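PDB 2JKS: bradyzoite surface antigen BSR4 from Toxoplasma gondii, which marks the surface of the parasite's bradyzoite stage as a member of the SAG1-related (SRS) superfamily, and probably takes part in host attachment or immune recognition. Local coordinates for residues Pro27-Ser32 and Ala153-Thr158; Phe44-Thr49 and Val136-Thr141; Asn172-Ala177 and Asn196-Asn201; Asp268-Val273 and Thr302-Val307. One frame throughout, in Å; residues are numbered along the deposited sequence.

The four contacts fall into two pairs, one in each of the two tandem SRS domains. Contacts 1 and 2, with centres about 10 Å apart, belong to the first domain and meet where strands 132-141 and 152-161 run as neighbours in one sheet; contact 1 is a pairing within that sheet, whereas contact 2 ties it to the facing one. Contacts 3 and 4 follow along the chain in the second domain, centres about 12 Å apart, each pairing strands in one of two sheets whose side chains pack together. Between the pairs, centres lie about 41 to 53 Å apart and nothing touches, so each domain builds its own core in an elongated molecule.

Contact 1: Pro27-Ser32 and Ala153-Thr158; sequences PPVSGS and AACKLT
V29 presses its CG1 methyl onto the sulfur of C155, with CG1 and SG a tight 3.3 Å apart. The methyl gets there because chi1 of V29 (56°) places it between the backbone N and the carbonyl carbon, while SG of C155, beside its own backbone N, goes on to form a disulfide with C16. Both side chains also touch L7 of strand 6-10. On the other face K156 carries the contact: its CB lies 3.8 Å from CB of P28. With CG anti to the backbone N (chi1 175°) the chain then bends, bringing CD within 3.7 Å of S30 OG before the amine leads off. That hydroxyl is already engaged, donating to P28 O from well above the carbonyl plane. Beneath these side chains runs a parallel ladder in which V29 and G31 alternate with A154, K156 and T158; it adds strand 29-35 to the edge of the mixed sheet in the first SRS β-sandwich domain. The shortest rung joins K156 N to V29 O at 2.7 Å, and G31 N meets K156 O nearly head-on. G31 has no side chain, and CD1 of L157 comes to 3.7 Å from G31 O. Farther along, S32 OG rests 3.5 Å from T158 CB, and one water links G31 O with the hydroxyl of T158.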
loop_
_atom_site.group_PDB
_atom_site.type_symbol
_atom_site.label_atom_id
_atom_site.label_comp_id
_atom_site.label_asym_id
_atom_site.label_seq_id
_atom_site.Cartn_x
_atom_site.Cartn_y
_atom_site.Cartn_z
ATOM N N PRO A 27 -31.022 3.789 -6.430
ATOM C CA PRO A 27 -29.725 3.837 -5.762
ATOM C C PRO A 27 -28.585 4.083 -6.778
ATOM O O PRO A 27 -28.802 3.953 -7.988
ATOM C CB PRO A 27 -29.613 2.430 -5.135
ATOM C CG PRO A 27 -30.535 1.578 -5.972
ATOM C CD PRO A 27 -31.690 2.497 -6.200
ATOM N N PRO A 28 -27.379 4.432 -6.290
ATOM C CA PRO A 28 -26.261 4.611 -7.212
ATOM C C PRO A 28 -25.977 3.322 -7.965
ATOM O O PRO A 28 -25.962 2.251 -7.364
ATOM C CB PRO A 28 -25.081 4.900 -6.282
ATOM C CG PRO A 28 -25.680 5.385 -5.012
ATOM C CD PRO A 28 -26.991 4.667 -4.890
ATOM N N VAL A 29 -25.786 3.410 -9.277
ATOM C CA VAL A 29 -25.237 2.282 -9.991
ATOM C C VAL A 29 -23.738 2.094 -9.596
ATOM O O VAL A 29 -22.935 3.032 -9.693
ATOM C CB VAL A 29 -25.538 2.327 -11.498
ATOM C CG1 VAL A 29 -25.036 3.632 -12.150
ATOM C CG2 VAL A 29 -24.964 1.134 -12.165
ATOM N N SER A 30 -23.390 0.894 -9.135
ATOM C CA SER A 30 -22.098 0.658 -8.479
ATOM C C SER A 30 -21.206 -0.319 -9.250
ATOM O O SER A 30 -21.680 -1.291 -9.812
ATOM C CB SER A 30 -22.311 0.153 -7.041
ATOM O OG SER A 30 -23.241 1.049 -6.419
ATOM N N GLY A 31 -19.908 -0.030 -9.288
ATOM C CA GLY A 31 -18.973 -0.913 -9.935
ATOM C C GLY A 31 -17.622 -0.629 -9.330
ATOM O O GLY A 31 -17.518 0.243 -8.479
ATOM N N SER A 32 -16.615 -1.401 -9.738
ATOM C CA SER A 32 -15.282 -1.341 -9.104
ATOM C C SER A 32 -14.260 -1.442 -10.163
ATOM O O SER A 32 -14.549 -1.932 -11.236
ATOM C CB SER A 32 -15.050 -2.494 -8.130
ATOM O OG SER A 32 -15.868 -2.271 -7.017
ATOM N N ALA A 153 -29.893 10.883 -9.970
ATOM C CA ALA A 153 -29.368 9.543 -10.094
ATOM C C ALA A 153 -27.858 9.700 -9.907
ATOM O O ALA A 153 -27.312 10.808 -10.026
ATOM C CB ALA A 153 -29.685 8.973 -11.438
ATOM N N ALA A 154 -27.193 8.600 -9.584
ATOM C CA ALA A 154 -25.747 8.638 -9.344
ATOM C C ALA A 154 -25.064 7.343 -9.805
ATOM O O ALA A 154 -25.727 6.324 -9.983
ATOM C CB ALA A 154 -25.498 8.884 -7.862
ATOM N N CYS A 155 -23.751 7.419 -10.036
ATOM C CA CYS A 155 -22.898 6.236 -10.200
ATOM C C CYS A 155 -21.940 6.255 -9.056
ATOM O O CYS A 155 -21.407 7.314 -8.677
ATOM C CB CYS A 155 -22.031 6.343 -11.449
ATOM S SG CYS A 155 -22.880 6.054 -12.966
ATOM N N LYS A 156 -21.671 5.084 -8.533
ATOM C CA LYS A 156 -20.621 4.968 -7.548
ATOM C C LYS A 156 -19.449 4.041 -8.002
ATOM O O LYS A 156 -19.663 2.921 -8.425
ATOM C CB LYS A 156 -21.260 4.510 -6.245
ATOM C CG LYS A 156 -20.313 4.223 -5.169
ATOM C CD LYS A 156 -20.944 3.155 -4.355
ATOM C CE LYS A 156 -20.652 3.382 -2.901
ATOM N NZ LYS A 156 -21.367 2.343 -2.163
ATOM N N LEU A 157 -18.209 4.537 -7.914
ATOM C CA LEU A 157 -17.059 3.755 -8.326
ATOM C C LEU A 157 -16.162 3.468 -7.135
ATOM O O LEU A 157 -15.661 4.384 -6.526
ATOM C CB LEU A 157 -16.242 4.490 -9.422
ATOM C CG LEU A 157 -15.002 3.740 -9.960
ATOM C CD1 LEU A 157 -15.371 2.410 -10.619
ATOM C CD2 LEU A 157 -14.164 4.608 -10.923
ATOM N N THR A 158 -15.965 2.191 -6.820
ATOM C CA THR A 158 -14.976 1.812 -5.845
ATOM C C THR A 158 -13.638 1.514 -6.562
ATOM O O THR A 158 -13.580 0.672 -7.450
ATOM C CB THR A 158 -15.441 0.608 -4.995
ATOM O OG1 THR A 158 -16.672 0.945 -4.317
ATOM C CG2 THR A 158 -14.380 0.198 -3.974
HETATM O O HOH W 1 -29.008 6.158 -9.836
HETATM O O HOH W 2 -18.903 0.864 -5.845
#

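Contact 2: Phe44-Thr49 and Val136-Thr141; sequences FECSAT and VGCQAT
C46 and C138 are joined by a disulfide, SG to SG 2.0 Å, that spans the space between two strands whose axes lie 8.1 Å apart and run almost exactly parallel. Both sulfurs sit beside their own backbone N, and the S-S torsion of 82° makes the bridge right-handed and close to the relaxed value. The flat ring of F44 fits next to this bridge. Its chi1 of -172° sets CG anti to the backbone N and sends the ring across to the other strand, where it enters the dent between the side chains of V136 and C138. At the bottom of the dent is the bare main chain of G137: its carbonyl carbon meets the ring in plane at the edge, 3.8 Å from CE2. C138 closes one wall, its SG standing obliquely to the ring at 3.5 Å from CE2 in a sulfur-aromatic contact. The other wall is V136, whose CG2 slides past the ring, 4.0 Å from CD2. One face of the ring carries the second sulfur, SG of C46, lying 3.4 Å above the plane and displaced toward the rim. The ring thus fills the dent over G137, and the disulfide packs against it, in the buried middle of the sandwich. Around them, F44 also packs on A14 and C16 of strand 13-17, on L157 of strand 152-161 and on W103, while V136 reaches I61 and V65 of strand 53-67; strand 41-47 itself pairs with strands 13-17 and 116-121.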
loop_
_atom_site.group_PDB
_atom_site.type_symbol
_atom_site.label_atom_id
_atom_site.label_comp_id
_atom_site.label_asym_id
_atom_site.label_seq_id
_atom_site.Cartn_x
_atom_site.Cartn_y
_atom_site.Cartn_z
ATOM N N PHE A 44 -12.064 8.115 -15.287
ATOM C CA PHE A 44 -13.456 8.240 -14.865
ATOM C C PHE A 44 -14.104 9.330 -15.709
ATOM O O PHE A 44 -13.611 10.448 -15.762
ATOM C CB PHE A 44 -13.561 8.557 -13.357
ATOM C CG PHE A 44 -14.984 8.518 -12.802
ATOM C CD1 PHE A 44 -15.875 7.519 -13.170
ATOM C CD2 PHE A 44 -15.405 9.490 -11.884
ATOM C CE1 PHE A 44 -17.160 7.462 -12.649
ATOM C CE2 PHE A 44 -16.690 9.451 -11.346
ATOM C CZ PHE A 44 -17.569 8.414 -11.734
ATOM N N GLU A 45 -15.194 8.978 -16.374
ATOM C CA GLU A 45 -15.914 9.949 -17.198
ATOM C C GLU A 45 -17.389 10.005 -16.807
ATOM O O GLU A 45 -17.994 8.961 -16.463
ATOM C CB GLU A 45 -15.733 9.640 -18.677
ATOM C CG GLU A 45 -16.609 10.496 -19.568
ATOM C CD GLU A 45 -16.334 10.269 -21.047
ATOM O OE1 GLU A 45 -15.681 9.245 -21.379
ATOM O OE2 GLU A 45 -16.789 11.124 -21.868
ATOM N N CYS A 46 -17.951 11.212 -16.792
ATOM C CA CYS A 46 -19.381 11.390 -16.508
ATOM C C CYS A 46 -20.032 12.298 -17.516
ATOM O O CYS A 46 -19.594 13.436 -17.694
ATOM C CB CYS A 46 -19.588 11.936 -15.110
ATOM S SG CYS A 46 -18.898 10.804 -13.899
ATOM N N SER A 47 -21.067 11.787 -18.180
ATOM C CA SER A 47 -21.722 12.557 -19.218
ATOM C C SER A 47 -23.226 12.485 -19.064
ATOM O O SER A 47 -23.762 11.530 -18.502
ATOM C CB SER A 47 -21.254 12.116 -20.609
ATOM O OG SER A 47 -21.679 10.808 -20.905
ATOM N N ALA A 48 -23.903 13.527 -19.524
ATOM C CA ALA A 48 -25.323 13.615 -19.348
ATOM C C ALA A 48 -25.916 14.358 -20.527
ATOM O O ALA A 48 -25.206 15.035 -21.279
ATOM C CB ALA A 48 -25.646 14.327 -18.055
ATOM N N THR A 49 -27.225 14.190 -20.683
ATOM C CA THR A 49 -28.010 14.901 -21.698
ATOM C C THR A 49 -28.135 16.367 -21.266
ATOM O O THR A 49 -27.995 16.677 -20.081
ATOM C CB THR A 49 -29.404 14.281 -21.819
ATOM O OG1 THR A 49 -30.098 14.453 -20.577
ATOM C CG2 THR A 49 -29.302 12.793 -22.146
ATOM N N VAL A 136 -15.362 7.330 -5.555
ATOM C CA VAL A 136 -15.678 8.578 -6.248
ATOM C C VAL A 136 -17.002 8.265 -6.977
ATOM O O VAL A 136 -17.422 7.102 -7.084
ATOM C CB VAL A 136 -14.527 9.063 -7.245
ATOM C CG1 VAL A 136 -13.204 9.472 -6.500
ATOM C CG2 VAL A 136 -14.206 7.965 -8.337
ATOM N N GLY A 137 -17.668 9.293 -7.466
ATOM C CA GLY A 137 -18.943 9.073 -8.113
ATOM C C GLY A 137 -19.374 10.311 -8.865
ATOM O O GLY A 137 -18.721 11.346 -8.780
ATOM N N CYS A 138 -20.463 10.197 -9.620
ATOM C CA CYS A 138 -21.098 11.369 -10.220
ATOM C C CYS A 138 -22.575 11.313 -9.870
ATOM O O CYS A 138 -23.122 10.242 -9.712
ATOM C CB CYS A 138 -20.896 11.387 -11.745
ATOM S SG CYS A 138 -19.200 11.749 -12.160
ATOM N N GLN A 139 -23.193 12.476 -9.737
ATOM C CA GLN A 139 -24.650 12.568 -9.506
ATOM C C GLN A 139 -25.195 13.600 -10.484
ATOM O O GLN A 139 -24.588 14.673 -10.683
ATOM C CB GLN A 139 -24.928 12.982 -8.069
ATOM C CG GLN A 139 -26.402 12.910 -7.671
ATOM C CD GLN A 139 -26.571 12.763 -6.186
ATOM O OE1 GLN A 139 -26.841 11.675 -5.673
ATOM N NE2 GLN A 139 -26.407 13.863 -5.478
ATOM N N ALA A 140 -26.331 13.256 -11.093
ATOM C CA ALA A 140 -26.954 14.078 -12.095
ATOM C C ALA A 140 -28.261 14.507 -11.459
ATOM O O ALA A 140 -28.962 13.673 -10.874
ATOM C CB ALA A 140 -27.189 13.294 -13.348
ATOM N N THR A 141 -28.559 15.801 -11.537
ATOM C CA THR A 141 -29.780 16.329 -10.952
ATOM C C THR A 141 -30.658 16.909 -12.067
ATOM O O THR A 141 -30.157 17.597 -12.960
ATOM C CB THR A 141 -29.509 17.397 -9.851
ATOM O OG1 THR A 141 -28.573 16.887 -8.882
ATOM C CG2 THR A 141 -30.834 17.763 -9.122
#

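Contact 3: Asn172-Ala177 and Asn196-Asn201; sequences NVVTCA and NTLTIN
V174 and I200 lie side by side on the buried face of a parallel strand pair, in the sheet that forms one layer of the second SRS β-sandwich domain. N172 and V173 both face A169 of the neighbouring strand 167-169, a G1 β bulge on the other edge of strand 173-175. The inner face is shut in between the sheets. I200 turns its CD1 back to within 4.0 Å of V174 CB, and CD1 of L198 approaches V174 CG2 at 4.3 Å; V189, V303, V305 and F271 of the opposite sheet press on these residues. C176 joins them with its sulfur, disulfide-bonded to C301. N172, also buried, is held by two bonds on its amide nitrogen: ND2 donates to T197 O at 3.1 Å, nearly head-on and in the plane of the amide, and also to the main-chain oxygen of E190, whose side chain is a zinc ligand. The other face, with V173, T175, T199 and N201, is the solvent side, partly exposed and more polar. CG2 of V173 leans on T199 CB at 4.0 Å, and its CG1 meets N201 ND2 at 3.4 Å. The polar ends turn to other partners: T199 OG1 bonds T256, N201 OD1 bonds S254, and the hydroxyl of T175 meets a water. Main-chain bonds join the two strands in a parallel ladder, V174 N to T199 O being the shortest. At its far end N201 O accepts twice, from C176 N at 3.1 Å and from a water that also donates to C176 O.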
loop_
_atom_site.group_PDB
_atom_site.type_symbol
_atom_site.label_atom_id
_atom_site.label_comp_id
_atom_site.label_asym_id
_atom_site.label_seq_id
_atom_site.Cartn_x
_atom_site.Cartn_y
_atom_site.Cartn_z
ATOM N N ASN A 172 21.064 -3.506 -0.119
ATOM C CA ASN A 172 20.418 -4.454 0.804
ATOM C C ASN A 172 19.388 -3.777 1.722
ATOM O O ASN A 172 19.282 -4.052 2.950
ATOM C CB ASN A 172 21.482 -5.175 1.639
ATOM C CG ASN A 172 21.939 -6.482 1.038
ATOM O OD1 ASN A 172 21.461 -6.935 -0.024
ATOM N ND2 ASN A 172 22.857 -7.131 1.738
ATOM N N VAL A 173 18.602 -2.909 1.092
ATOM C CA VAL A 173 17.509 -2.212 1.761
ATOM C C VAL A 173 16.178 -2.887 1.430
ATOM O O VAL A 173 15.792 -2.992 0.242
ATOM C CB VAL A 173 17.494 -0.706 1.389
ATOM C CG1 VAL A 173 16.305 0.024 2.039
ATOM C CG2 VAL A 173 18.834 -0.035 1.790
ATOM N N VAL A 174 15.532 -3.425 2.461
ATOM C CA VAL A 174 14.269 -4.115 2.283
ATOM C C VAL A 174 13.116 -3.190 2.660
ATOM O O VAL A 174 13.131 -2.543 3.739
ATOM C CB VAL A 174 14.182 -5.429 3.088
ATOM C CG1 VAL A 174 12.813 -6.065 2.883
ATOM C CG2 VAL A 174 15.314 -6.328 2.663
ATOM N N THR A 175 12.198 -3.059 1.700
ATOM C CA THR A 175 10.882 -2.390 1.886
ATOM C C THR A 175 9.785 -3.422 2.053
ATOM O O THR A 175 9.440 -4.146 1.117
ATOM C CB THR A 175 10.540 -1.439 0.699
ATOM O OG1 THR A 175 11.626 -0.519 0.526
ATOM C CG2 THR A 175 9.241 -0.660 0.955
ATOM N N CYS A 176 9.263 -3.513 3.273
ATOM C CA CYS A 176 8.225 -4.496 3.599
ATOM C C CYS A 176 6.842 -3.876 3.369
ATOM O O CYS A 176 6.626 -2.701 3.647
ATOM C CB CYS A 176 8.327 -4.973 5.070
ATOM S SG CYS A 176 9.613 -6.226 5.369
ATOM N N ALA A 177 5.948 -4.698 2.846
ATOM C CA ALA A 177 4.521 -4.372 2.744
ATOM C C ALA A 177 3.700 -5.591 3.192
ATOM O O ALA A 177 4.255 -6.638 3.544
ATOM C CB ALA A 177 4.177 -3.915 1.322
ATOM N N ASN A 196 27.856 -6.107 3.618
ATOM C CA ASN A 196 27.868 -6.463 5.028
ATOM C C ASN A 196 26.794 -5.725 5.824
ATOM O O ASN A 196 26.793 -5.776 7.039
ATOM C CB ASN A 196 29.258 -6.207 5.627
ATOM C CG ASN A 196 29.614 -4.726 5.613
ATOM O OD1 ASN A 196 29.339 -4.077 4.636
ATOM N ND2 ASN A 196 30.170 -4.197 6.708
ATOM N N THR A 197 25.857 -5.075 5.129
ATOM C CA THR A 197 24.721 -4.424 5.809
ATOM C C THR A 197 23.347 -4.980 5.409
ATOM O O THR A 197 23.202 -5.603 4.407
ATOM C CB THR A 197 24.722 -2.905 5.636
ATOM O OG1 THR A 197 24.367 -2.593 4.289
ATOM C CG2 THR A 197 26.099 -2.336 5.948
ATOM N N LEU A 198 22.358 -4.739 6.261
ATOM C CA LEU A 198 20.992 -5.104 5.996
ATOM C C LEU A 198 20.110 -4.018 6.622
ATOM O O LEU A 198 20.192 -3.802 7.812
ATOM C CB LEU A 198 20.714 -6.430 6.703
ATOM C CG LEU A 198 19.276 -6.924 6.559
ATOM C CD1 LEU A 198 18.816 -7.136 5.096
ATOM C CD2 LEU A 198 19.089 -8.223 7.452
ATOM N N THR A 199 19.239 -3.398 5.829
ATOM C CA THR A 199 18.257 -2.447 6.355
ATOM C C THR A 199 16.881 -3.000 6.129
ATOM O O THR A 199 16.539 -3.373 4.999
ATOM C CB THR A 199 18.353 -1.091 5.652
ATOM O OG1 THR A 199 19.693 -0.599 5.785
ATOM C CG2 THR A 199 17.337 -0.066 6.261
ATOM N N ILE A 200 16.089 -2.993 7.189
ATOM C CA ILE A 200 14.698 -3.369 7.115
ATOM C C ILE A 200 13.829 -2.181 7.434
ATOM O O ILE A 200 13.928 -1.603 8.511
ATOM C CB ILE A 200 14.377 -4.492 8.123
ATOM C CG1 ILE A 200 15.406 -5.650 8.036
ATOM C CG2 ILE A 200 12.907 -4.991 7.969
ATOM C CD1 ILE A 200 15.404 -6.426 6.756
ATOM N N ASN A 201 13.020 -1.789 6.453
ATOM C CA ASN A 201 12.036 -0.729 6.651
ATOM C C ASN A 201 10.629 -1.316 6.747
ATOM O O ASN A 201 10.081 -1.829 5.736
ATOM C CB ASN A 201 12.122 0.308 5.548
ATOM C CG ASN A 201 13.475 1.019 5.510
ATOM O OD1 ASN A 201 14.060 1.357 6.560
ATOM N ND2 ASN A 201 14.002 1.203 4.311
HETATM O O HOH W 3 12.490 1.388 2.319
HETATM O O HOH W 4 7.970 -0.440 4.373
#

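Contact 4: Asp268-Val273 and Thr302-Val307; sequences DQQFLV and TVLVTV
Q270 and T306 stand side by side on one face of an antiparallel pair, and the glutamine can be traced atom by atom. Its CB lies 3.5 Å from V305 O. With CG beside the backbone N (chi1 -74°), the chain rises along the threonine, CG passing T306 OG1 at 3.8 Å. The extended chain then sets CD at 3.9 Å from the same oxygen. At the tip, NE2 donates to T306 OG1 over 3.0 Å, with the hydroxyl close to the amide plane, while OE1 makes a weak bond to the amine of K223. Farther along, L272 crosses T302, its CG 3.7 Å from the CG2 methyl; the hydroxyl of T302 bonds V225 N. The opposite face is mainly apolar, with F271, V273, V303, V305 and V307. Chi1 of F271 (69°) swings the ring between the backbone N and the carbonyl carbon and over V305, whose CB sits above the face, 3.7 Å from the ring centroid, as a CH-pi contact. V305 CG1 comes still nearer to one atom, 3.5 Å from CE2, and CG2 of V307 touches the ring edge in plane. F233 adds an edge-to-face ring. Six main-chain hydrogen bonds join the hydrogen-bonded pairs Q269-V307, F271-V305 and V273-V303. With F271, V303 and V305 packed against strand 197-201 of the other sheet, and Q270, L272, L304 and T306 on the reverse face, strands 269-277 and 301-307 are the two central strands of one sheet of the second SRS β-sandwich domain.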
loop_
_atom_site.group_PDB
_atom_site.type_symbol
_atom_site.label_atom_id
_atom_site.label_comp_id
_atom_site.label_asym_id
_atom_site.label_seq_id
_atom_site.Cartn_x
_atom_site.Cartn_y
_atom_site.Cartn_z
ATOM N N ASP A 268 28.855 -20.472 6.108
ATOM C CA ASP A 268 27.599 -19.812 5.659
ATOM C C ASP A 268 26.591 -20.013 6.795
ATOM O O ASP A 268 26.564 -21.087 7.417
ATOM C CB ASP A 268 27.029 -20.517 4.441
ATOM C CG ASP A 268 27.827 -20.283 3.176
ATOM O OD1 ASP A 268 28.857 -19.602 3.240
ATOM O OD2 ASP A 268 27.359 -20.790 2.155
ATOM N N GLN A 269 25.819 -18.980 7.106
ATOM C CA GLN A 269 24.757 -19.074 8.114
ATOM C C GLN A 269 23.480 -18.484 7.481
ATOM O O GLN A 269 23.526 -17.777 6.479
ATOM C CB GLN A 269 25.142 -18.264 9.367
ATOM C CG GLN A 269 26.511 -18.586 9.957
ATOM C CD GLN A 269 26.546 -19.964 10.596
ATOM O OE1 GLN A 269 25.493 -20.507 10.963
ATOM N NE2 GLN A 269 27.765 -20.540 10.742
ATOM N N GLN A 270 22.330 -18.757 8.067
ATOM C CA GLN A 270 21.094 -18.155 7.519
ATOM C C GLN A 270 20.322 -17.745 8.728
ATOM O O GLN A 270 20.407 -18.390 9.792
ATOM C CB GLN A 270 20.248 -19.158 6.761
ATOM C CG GLN A 270 20.742 -19.594 5.385
ATOM C CD GLN A 270 19.604 -20.270 4.614
ATOM O OE1 GLN A 270 18.913 -21.167 5.165
ATOM N NE2 GLN A 270 19.365 -19.820 3.351
ATOM N N PHE A 271 19.637 -16.612 8.601
ATOM C CA PHE A 271 18.779 -16.144 9.689
ATOM C C PHE A 271 17.558 -15.477 9.059
ATOM O O PHE A 271 17.578 -15.128 7.874
ATOM C CB PHE A 271 19.516 -15.247 10.703
ATOM C CG PHE A 271 19.931 -13.892 10.158
ATOM C CD1 PHE A 271 19.070 -12.779 10.274
ATOM C CD2 PHE A 271 21.166 -13.725 9.508
ATOM C CE1 PHE A 271 19.458 -11.542 9.817
ATOM C CE2 PHE A 271 21.560 -12.447 9.059
ATOM C CZ PHE A 271 20.719 -11.371 9.205
ATOM N N LEU A 272 16.497 -15.329 9.858
ATOM C CA LEU A 272 15.282 -14.710 9.369
ATOM C C LEU A 272 14.868 -13.569 10.304
ATOM O O LEU A 272 14.869 -13.714 11.488
ATOM C CB LEU A 272 14.211 -15.789 9.272
ATOM C CG LEU A 272 12.828 -15.645 8.699
ATOM C CD1 LEU A 272 12.398 -17.050 8.361
ATOM C CD2 LEU A 272 11.842 -15.006 9.686
ATOM N N VAL A 273 14.528 -12.422 9.722
ATOM C CA VAL A 273 13.822 -11.377 10.415
ATOM C C VAL A 273 12.749 -10.840 9.447
ATOM O O VAL A 273 12.557 -11.369 8.360
ATOM C CB VAL A 273 14.757 -10.206 10.788
ATOM C CG1 VAL A 273 15.776 -10.622 11.827
ATOM C CG2 VAL A 273 15.484 -9.704 9.518
ATOM N N THR A 302 8.716 -11.581 5.232
ATOM C CA THR A 302 9.767 -12.427 5.759
ATOM C C THR A 302 11.030 -12.131 4.992
ATOM O O THR A 302 11.019 -12.167 3.744
ATOM C CB THR A 302 9.395 -13.944 5.562
ATOM O OG1 THR A 302 8.183 -14.245 6.266
ATOM C CG2 THR A 302 10.525 -14.868 5.967
ATOM N N VAL A 303 12.122 -11.878 5.719
ATOM C CA VAL A 303 13.370 -11.611 5.066
ATOM C C VAL A 303 14.296 -12.763 5.430
ATOM O O VAL A 303 14.695 -12.875 6.602
ATOM C CB VAL A 303 13.966 -10.220 5.474
ATOM C CG1 VAL A 303 15.287 -9.987 4.747
ATOM C CG2 VAL A 303 12.893 -9.107 5.203
ATOM N N LEU A 304 14.614 -13.589 4.424
ATOM C CA LEU A 304 15.521 -14.720 4.579
ATOM C C LEU A 304 16.907 -14.350 4.171
ATOM O O LEU A 304 17.195 -14.156 2.985
ATOM C CB LEU A 304 15.044 -15.901 3.743
ATOM C CG LEU A 304 15.913 -17.156 3.891
ATOM C CD1 LEU A 304 15.911 -17.676 5.331
ATOM C CD2 LEU A 304 15.325 -18.202 2.925
ATOM N N VAL A 305 17.776 -14.257 5.163
ATOM C CA VAL A 305 19.140 -13.798 4.941
ATOM C C VAL A 305 20.096 -14.992 4.902
ATOM O O VAL A 305 20.128 -15.811 5.823
ATOM C CB VAL A 305 19.609 -12.788 6.004
ATOM C CG1 VAL A 305 21.009 -12.262 5.643
ATOM C CG2 VAL A 305 18.549 -11.617 6.186
ATOM N N THR A 306 20.896 -15.036 3.842
ATOM C CA THR A 306 21.953 -15.974 3.743
ATOM C C THR A 306 23.267 -15.225 3.898
ATOM O O THR A 306 23.611 -14.398 3.061
ATOM C CB THR A 306 21.910 -16.746 2.417
ATOM O OG1 THR A 306 20.613 -17.373 2.258
ATOM C CG2 THR A 306 23.036 -17.847 2.378
ATOM N N VAL A 307 24.001 -15.541 4.955
ATOM C CA VAL A 307 25.295 -14.938 5.190
ATOM C C VAL A 307 26.370 -15.835 4.540
ATOM O O VAL A 307 26.632 -16.987 4.982
ATOM C CB VAL A 307 25.593 -14.687 6.672
ATOM C CG1 VAL A 307 26.910 -13.943 6.796
ATOM C CG2 VAL A 307 24.449 -13.909 7.321
#